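Local coordinates for esterase D (Lactobacillus rhamnosus, PDB 3DYV), which probably hydrolyses carboxylic esters, as an alpha/beta-hydrolase with a predicted serine nucleophile and charge-relay pair, at residues A[126-131]-A[203-208]; A[196-201]-A[224-229]. All blocks are in the same frame, centred on the assembly; numbering follows the deposited sequence.

Contacts 1 and 2 lie side by side, their centres about 12 Å apart. Contact 1 sets a loop against helix 202-209, contact 2 sets two loops together; all four segments follow the parallel strands 119-123, 187-192 and 216-221, neighbours in the central sheet of an alpha/beta-hydrolase fold. Along the chain their segments alternate: 126-131, then 196-201, then 203-208, then 224-229. Segment 196-201 of contact 2 leads straight into helix 202-209, which carries half of contact 1, and the two contacts touch where Pro126 CG packs 3.7 Å from Asp199 O. Contact 2 holds the predicted catalytic histidine; contact 1 packs the loop after strand 119-123 on helix 202-209, with Pro126 near the triad without touching it.

Contact 1. Residues A[126-131]-A[203-208]; sequences PILPGK and AYQLRD
Leu206 faces the turn at Pro126 and Ile127, and it buries more surface here than any other residue. CG lies anti to the backbone N (chi1 173°), which carries both methyls toward Ile127: CG1 of Ile127 sits 3.7 Å from Leu206 CD1 and almost as near CD2, so it rests against the forked end of the leucine. Leu206 CB lies 3.4 Å from Pro126 O, a carbonyl whose hydrogen bond goes back into its own loop, to Leu128 N at 2.7 Å. That bond closes a classic gamma turn centred on Ile127, which brings Leu128 round to the same helix. There the CD2 branch of Leu128 reaches 3.9 Å from Leu206 CA, lying against the helix backbone as well as the side chain, while Leu128 CG comes within 4.2 Å of Gln205 OE1 at the exposed margin. One turn earlier, the ring of Pro126 meets the first turn of the helix, its CB 3.6 Å from Ala203 N. No hydrogen bond crosses between the two segments, and they are held together by packing alone.

A second shell closes round these residues. Leu180 touches both Leu128 and Leu206, and Val198 lies against Pro126. The loop after strand 119-123 is thus wedged between helix 202-209 and helix 155-178, where Ile127 packs on Val176 and Leu128 on Ala177. On the sheet, Pro126 and Ala203 both touch Gln191 of strand 187-192, Leu206 rests on Ile189 of the same strand, and Ala203 also reaches Phe218 on strand 216-221.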
ATOM      1  N   PRO A 126      -3.852   8.617  -1.096  1.00 33.98           N
ATOM      2  CA  PRO A 126      -4.040   9.789  -1.959  1.00 34.34           C
ATOM      3  C   PRO A 126      -2.819  10.220  -2.790  1.00 34.80           C
ATOM      4  O   PRO A 126      -2.986  10.980  -3.747  1.00 34.94           O
ATOM      5  CB  PRO A 126      -4.415  10.894  -0.966  1.00 34.48           C
ATOM      6  CG  PRO A 126      -4.897  10.181   0.245  1.00 34.28           C
ATOM      7  CD  PRO A 126      -4.075   8.951   0.321  1.00 33.98           C
ATOM      8  N   ILE A 127      -1.622   9.765  -2.415  1.00 35.21           N
ATOM      9  CA  ILE A 127      -0.375  10.025  -3.157  1.00 35.47           C
ATOM     10  C   ILE A 127       0.116  11.459  -2.946  1.00 36.28           C
ATOM     11  O   ILE A 127       1.233  11.677  -2.472  1.00 36.26           O
ATOM     12  CB  ILE A 127      -0.494   9.745  -4.689  1.00 35.47           C
ATOM     13  CG1 ILE A 127      -1.052   8.344  -4.972  1.00 35.31           C
ATOM     14  CG2 ILE A 127       0.858   9.905  -5.357  1.00 35.38           C
ATOM     15  CD1 ILE A 127      -0.256   7.202  -4.355  1.00 34.12           C
ATOM     16  N   LEU A 128      -0.723  12.423  -3.314  1.00 37.04           N
ATOM     17  CA  LEU A 128      -0.453  13.837  -3.064  1.00 37.74           C
ATOM     18  C   LEU A 128      -0.294  14.036  -1.552  1.00 38.19           C
ATOM     19  O   LEU A 128      -1.207  13.707  -0.793  1.00 38.38           O
ATOM     20  CB  LEU A 128      -1.609  14.700  -3.594  1.00 37.82           C
ATOM     21  CG  LEU A 128      -1.824  14.824  -5.114  1.00 38.43           C
ATOM     22  CD1 LEU A 128      -0.615  15.436  -5.778  1.00 39.03           C
ATOM     23  CD2 LEU A 128      -2.170  13.495  -5.793  1.00 38.90           C
ATOM     24  N   PRO A 129       0.872  14.539  -1.101  1.00 38.82           N
ATOM     25  CA  PRO A 129       1.053  14.705   0.346  1.00 39.07           C
ATOM     26  C   PRO A 129       0.160  15.783   0.961  1.00 39.47           C
ATOM     27  O   PRO A 129      -0.138  16.791   0.321  1.00 39.38           O
ATOM     28  CB  PRO A 129       2.533  15.099   0.490  1.00 39.30           C
ATOM     29  CG  PRO A 129       3.158  14.858  -0.829  1.00 39.24           C
ATOM     30  CD  PRO A 129       2.074  14.944  -1.853  1.00 38.94           C
ATOM     31  N   GLY A 130      -0.264  15.561   2.201  1.00 39.86           N
ATOM     32  CA  GLY A 130      -1.091  16.533   2.910  1.00 40.12           C
ATOM     33  C   GLY A 130      -0.992  16.355   4.408  1.00 40.45           C
ATOM     34  O   GLY A 130      -0.101  15.662   4.904  1.00 40.22           O
ATOM     35  N   LYS A 131      -1.906  16.997   5.130  1.00 40.74           N
ATOM     36  CA  LYS A 131      -2.000  16.819   6.570  1.00 41.02           C
ATOM     37  C   LYS A 131      -2.271  15.346   6.877  1.00 41.02           C
ATOM     38  O   LYS A 131      -3.273  14.784   6.432  1.00 40.96           O
ATOM     39  CB  LYS A 131      -3.102  17.709   7.164  1.00 41.16           C
ATOM     40  CG  LYS A 131      -4.480  17.538   6.532  1.00 41.67           C
ATOM     41  N   ALA A 203      -7.576  12.129  -2.235  1.00 31.38           N
ATOM     42  CA  ALA A 203      -7.971  11.093  -3.197  1.00 30.76           C
ATOM     43  C   ALA A 203      -8.707  11.698  -4.404  1.00 30.45           C
ATOM     44  O   ALA A 203      -8.572  11.205  -5.527  1.00 29.96           O
ATOM     45  CB  ALA A 203      -8.831  10.021  -2.517  1.00 30.69           C
ATOM     46  N   TYR A 204      -9.459  12.776  -4.175  1.00 29.97           N
ATOM     47  CA  TYR A 204     -10.121  13.494  -5.268  1.00 30.02           C
ATOM     48  C   TYR A 204      -9.103  14.170  -6.189  1.00 30.00           C
ATOM     49  O   TYR A 204      -9.312  14.228  -7.399  1.00 29.78           O
ATOM     50  CB  TYR A 204     -11.117  14.528  -4.732  1.00 29.83           C
ATOM     51  CG  TYR A 204     -12.263  13.913  -3.959  1.00 29.92           C
ATOM     52  CD1 TYR A 204     -13.321  13.310  -4.621  1.00 29.48           C
ATOM     53  CD2 TYR A 204     -12.283  13.929  -2.565  1.00 29.72           C
ATOM     54  CE1 TYR A 204     -14.373  12.738  -3.924  1.00 29.62           C
ATOM     55  CE2 TYR A 204     -13.326  13.362  -1.860  1.00 29.85           C
ATOM     56  CZ  TYR A 204     -14.372  12.767  -2.545  1.00 29.67           C
ATOM     57  OH  TYR A 204     -15.417  12.197  -1.852  1.00 30.42           O
ATOM     58  N   GLN A 205      -8.009  14.672  -5.616  1.00 30.16           N
ATOM     59  CA  GLN A 205      -6.929  15.265  -6.414  1.00 30.87           C
ATOM     60  C   GLN A 205      -6.161  14.198  -7.198  1.00 29.89           C
ATOM     61  O   GLN A 205      -5.769  14.429  -8.343  1.00 29.81           O
ATOM     62  CB  GLN A 205      -5.972  16.096  -5.543  1.00 30.94           C
ATOM     63  CG  GLN A 205      -6.501  17.495  -5.227  1.00 32.89           C
ATOM     64  CD  GLN A 205      -5.420  18.457  -4.757  1.00 33.37           C
ATOM     65  OE1 GLN A 205      -4.409  18.051  -4.170  1.00 37.76           O
ATOM     66  NE2 GLN A 205      -5.629  19.745  -5.013  1.00 37.03           N
ATOM     67  N   LEU A 206      -5.954  13.035  -6.582  1.00 29.07           N
ATOM     68  CA  LEU A 206      -5.363  11.891  -7.277  1.00 28.70           C
ATOM     69  C   LEU A 206      -6.200  11.518  -8.501  1.00 28.73           C
ATOM     70  O   LEU A 206      -5.677  11.414  -9.610  1.00 28.69           O
ATOM     71  CB  LEU A 206      -5.246  10.692  -6.335  1.00 28.61           C
ATOM     72  CG  LEU A 206      -4.789   9.361  -6.941  1.00 28.69           C
ATOM     73  CD1 LEU A 206      -3.431   9.498  -7.625  1.00 28.14           C
ATOM     74  CD2 LEU A 206      -4.759   8.277  -5.873  1.00 28.22           C
ATOM     75  N   ARG A 207      -7.499  11.329  -8.284  1.00 28.67           N
ATOM     76  CA  ARG A 207      -8.454  11.034  -9.359  1.00 28.84           C
ATOM     77  C   ARG A 207      -8.339  12.040 -10.508  1.00 28.93           C
ATOM     78  O   ARG A 207      -8.220  11.654 -11.674  1.00 28.69           O
ATOM     79  CB  ARG A 207      -9.879  11.043  -8.793  1.00 28.82           C
ATOM     80  CG  ARG A 207     -10.996  10.793  -9.816  1.00 28.92           C
ATOM     81  CD  ARG A 207     -12.354  11.261  -9.295  1.00 29.55           C
ATOM     82  NE  ARG A 207     -12.364  12.707  -9.076  1.00 29.95           N
ATOM     83  CZ  ARG A 207     -13.325  13.384  -8.452  1.00 30.39           C
ATOM     84  NH1 ARG A 207     -14.394  12.767  -7.964  1.00 29.71           N
ATOM     85  NH2 ARG A 207     -13.210  14.700  -8.313  1.00 31.01           N
ATOM     86  N   ASP A 208      -8.373  13.325 -10.165  1.00 29.02           N
ATOM     87  CA  ASP A 208      -8.336  14.405 -11.158  1.00 29.42           C
ATOM     88  C   ASP A 208      -6.994  14.549 -11.875  1.00 29.13           C
ATOM     89  O   ASP A 208      -6.951  15.057 -12.994  1.00 29.32           O
ATOM     90  CB  ASP A 208      -8.706  15.742 -10.505  1.00 29.59           C
ATOM     91  CG  ASP A 208     -10.147  15.784 -10.028  1.00 30.84           C
ATOM     92  OD1 ASP A 208     -10.948  14.940 -10.465  1.00 32.44           O
ATOM     93  OD2 ASP A 208     -10.480  16.671  -9.219  1.00 32.95           O
TER

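Contact 2. Residues A[196-201]-A[224-229]; sequences ELVDGR and AKHVIT
The predicted Ser-His-Asp triad of this alpha/beta-hydrolase runs through the contact, where the loop after strand 187-192 covers the histidine of the loop after strand 216-221. His226 is buried, and its CG stands anti to the backbone N (chi1 -179°), swinging the imidazole toward Leu197 and Val198. Leu197 CB lies over one face of the ring in a CH-pi contact, 4.2 Å from the centroid and 16° off the normal, while Leu197 CD1 comes 3.6 Å from His226 CD2. Obliquely to the ring, Val198 CG2 approaches CE1 at 3.8 Å. The ring nitrogens are both engaged: ND1 is hydrogen-bonded to Asp195 OD2 and NE2 to Ser101 OG. The other oxygen of Asp195, OD1, accepts from the backbone N of Leu197 and of Val198, so the loop that packs on the imidazole also fixes the carboxylate behind it. Glu196 folds back at chi2 (-77°) and turns its carboxylate almost perpendicular to the imidazole plane, with OE1 3.5 Å from Lys225 CB. The only hydrogen bond across the contact runs from His226 N to Glu196 OE1, 3.0 Å, reaching that oxygen on its syn side and slightly out of the carboxylate plane.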
ATOM      1  N   GLU A 196      -8.404   8.466   9.775  1.00 31.20           N
ATOM      2  CA  GLU A 196      -7.765   9.143  10.893  1.00 31.82           C
ATOM      3  C   GLU A 196      -6.266   9.381  10.674  1.00 31.75           C
ATOM      4  O   GLU A 196      -5.633  10.107  11.443  1.00 31.64           O
ATOM      5  CB  GLU A 196      -7.998   8.324  12.179  1.00 32.14           C
ATOM      6  CG  GLU A 196      -7.198   6.991  12.311  1.00 33.22           C
ATOM      7  CD  GLU A 196      -7.736   5.818  11.471  1.00 32.89           C
ATOM      8  OE1 GLU A 196      -8.526   6.034  10.543  1.00 33.89           O
ATOM      9  OE2 GLU A 196      -7.350   4.660  11.741  1.00 36.02           O
ATOM     10  N   LEU A 197      -5.706   8.774   9.627  1.00 31.37           N
ATOM     11  CA  LEU A 197      -4.262   8.802   9.395  1.00 31.25           C
ATOM     12  C   LEU A 197      -3.841   9.689   8.227  1.00 31.03           C
ATOM     13  O   LEU A 197      -2.817  10.364   8.313  1.00 31.13           O
ATOM     14  CB  LEU A 197      -3.737   7.374   9.203  1.00 31.49           C
ATOM     15  CG  LEU A 197      -3.623   6.585  10.512  1.00 32.48           C
ATOM     16  CD1 LEU A 197      -3.496   5.094  10.257  1.00 32.81           C
ATOM     17  CD2 LEU A 197      -2.443   7.099  11.343  1.00 33.04           C
ATOM     18  N   VAL A 198      -4.613   9.683   7.142  1.00 30.75           N
ATOM     19  CA  VAL A 198      -4.328  10.540   5.988  1.00 30.64           C
ATOM     20  C   VAL A 198      -5.540  11.392   5.613  1.00 30.65           C
ATOM     21  O   VAL A 198      -6.675  11.064   5.956  1.00 30.74           O
ATOM     22  CB  VAL A 198      -3.873   9.712   4.761  1.00 30.66           C
ATOM     23  CG1 VAL A 198      -2.589   8.953   5.083  1.00 30.47           C
ATOM     24  CG2 VAL A 198      -4.970   8.759   4.314  1.00 30.30           C
ATOM     25  N   ASP A 199      -5.282  12.490   4.906  1.00 30.74           N
ATOM     26  CA  ASP A 199      -6.333  13.397   4.450  1.00 30.87           C
ATOM     27  C   ASP A 199      -7.041  12.807   3.231  1.00 30.76           C
ATOM     28  O   ASP A 199      -6.560  12.933   2.103  1.00 30.41           O
ATOM     29  CB  ASP A 199      -5.718  14.758   4.114  1.00 30.89           C
ATOM     30  CG  ASP A 199      -6.742  15.795   3.693  1.00 31.83           C
ATOM     31  OD1 ASP A 199      -7.951  15.480   3.616  1.00 31.68           O
ATOM     32  OD2 ASP A 199      -6.318  16.942   3.436  1.00 32.00           O
ATOM     33  N   GLY A 200      -8.193  12.180   3.469  1.00 31.06           N
ATOM     34  CA  GLY A 200      -8.966  11.524   2.409  1.00 31.18           C
ATOM     35  C   GLY A 200      -9.343  12.407   1.228  1.00 31.51           C
ATOM     36  O   GLY A 200      -9.530  11.910   0.115  1.00 30.97           O
ATOM     37  N   ARG A 201      -9.461  13.714   1.464  1.00 32.02           N
ATOM     38  CA  ARG A 201      -9.778  14.675   0.401  1.00 32.75           C
ATOM     39  C   ARG A 201      -8.801  14.623  -0.776  1.00 32.55           C
ATOM     40  O   ARG A 201      -9.177  14.895  -1.918  1.00 32.56           O
ATOM     41  CB  ARG A 201      -9.789  16.102   0.950  1.00 32.75           C
ATOM     42  CG  ARG A 201     -10.937  16.408   1.880  1.00 33.55           C
ATOM     43  CD  ARG A 201     -10.800  17.802   2.474  1.00 34.30           C
ATOM     44  NE  ARG A 201      -9.700  17.893   3.433  1.00 35.64           N
ATOM     45  CZ  ARG A 201      -9.335  19.016   4.051  1.00 36.78           C
ATOM     46  NH1 ARG A 201      -9.988  20.155   3.829  1.00 37.00           N
ATOM     47  NH2 ARG A 201      -8.317  19.000   4.906  1.00 37.02           N
ATOM     48  N   ALA A 224     -15.731   3.980   7.184  1.00 31.13           N
ATOM     49  CA  ALA A 224     -14.556   3.158   7.466  1.00 30.91           C
ATOM     50  C   ALA A 224     -13.342   3.976   7.894  1.00 30.66           C
ATOM     51  O   ALA A 224     -13.098   5.075   7.386  1.00 30.43           O
ATOM     52  CB  ALA A 224     -14.206   2.316   6.247  1.00 30.92           C
ATOM     53  N   LYS A 225     -12.577   3.409   8.822  1.00 30.32           N
ATOM     54  CA  LYS A 225     -11.287   3.952   9.215  1.00 30.49           C
ATOM     55  C   LYS A 225     -10.230   3.577   8.163  1.00 29.53           C
ATOM     56  O   LYS A 225     -10.546   2.930   7.165  1.00 28.75           O
ATOM     57  CB  LYS A 225     -10.910   3.464  10.620  1.00 30.77           C
ATOM     58  CG  LYS A 225     -11.857   3.971  11.718  1.00 32.00           C
ATOM     59  CD  LYS A 225     -11.237   3.832  13.109  1.00 32.49           C
ATOM     60  CE  LYS A 225     -12.203   4.277  14.201  1.00 33.75           C
ATOM     61  NZ  LYS A 225     -11.819   3.773  15.558  1.00 35.18           N
ATOM     62  N   HIS A 226      -8.988   3.998   8.390  1.00 29.01           N
ATOM     63  CA  HIS A 226      -7.927   3.963   7.369  1.00 28.57           C
ATOM     64  C   HIS A 226      -7.697   2.612   6.684  1.00 28.11           C
ATOM     65  O   HIS A 226      -7.630   2.546   5.457  1.00 27.65           O
ATOM     66  CB  HIS A 226      -6.610   4.440   7.987  1.00 28.73           C
ATOM     67  CG  HIS A 226      -5.460   4.469   7.028  1.00 28.85           C
ATOM     68  ND1 HIS A 226      -5.414   5.320   5.945  1.00 28.66           N
ATOM     69  CD2 HIS A 226      -4.304   3.765   7.003  1.00 28.93           C
ATOM     70  CE1 HIS A 226      -4.281   5.134   5.289  1.00 29.75           C
ATOM     71  NE2 HIS A 226      -3.588   4.198   5.913  1.00 29.46           N
ATOM     72  N   VAL A 227      -7.562   1.544   7.461  1.00 27.49           N
ATOM     73  CA  VAL A 227      -7.095   0.270   6.898  1.00 27.36           C
ATOM     74  C   VAL A 227      -8.270  -0.525   6.336  1.00 27.03           C
ATOM     75  O   VAL A 227      -8.702  -1.531   6.907  1.00 27.03           O
ATOM     76  CB  VAL A 227      -6.281  -0.558   7.918  1.00 27.62           C
ATOM     77  CG1 VAL A 227      -5.565  -1.710   7.215  1.00 27.42           C
ATOM     78  CG2 VAL A 227      -5.269   0.329   8.633  1.00 27.87           C
ATOM     79  N   ILE A 228      -8.765  -0.062   5.191  1.00 26.58           N
ATOM     80  CA  ILE A 228      -9.971  -0.620   4.577  1.00 26.45           C
ATOM     81  C   ILE A 228      -9.819  -2.069   4.095  1.00 26.35           C
ATOM     82  O   ILE A 228     -10.816  -2.730   3.818  1.00 26.38           O
ATOM     83  CB  ILE A 228     -10.508   0.274   3.420  1.00 26.50           C
ATOM     84  CG1 ILE A 228      -9.424   0.563   2.367  1.00 26.67           C
ATOM     85  CG2 ILE A 228     -11.057   1.576   3.987  1.00 26.40           C
ATOM     86  CD1 ILE A 228      -9.951   1.281   1.120  1.00 26.37           C
ATOM     87  N   THR A 229      -8.586  -2.563   4.006  1.00 26.26           N
ATOM     88  CA  THR A 229      -8.350  -3.966   3.661  1.00 26.55           C
ATOM     89  C   THR A 229      -8.639  -4.927   4.821  1.00 26.87           C
ATOM     90  O   THR A 229      -8.765  -6.129   4.608  1.00 26.64           O
ATOM     91  CB  THR A 229      -6.902  -4.198   3.200  1.00 26.57           C
ATOM     92  OG1 THR A 229      -6.001  -3.686   4.185  1.00 26.18           O
ATOM     93  CG2 THR A 229      -6.643  -3.518   1.859  1.00 26.23           C
TER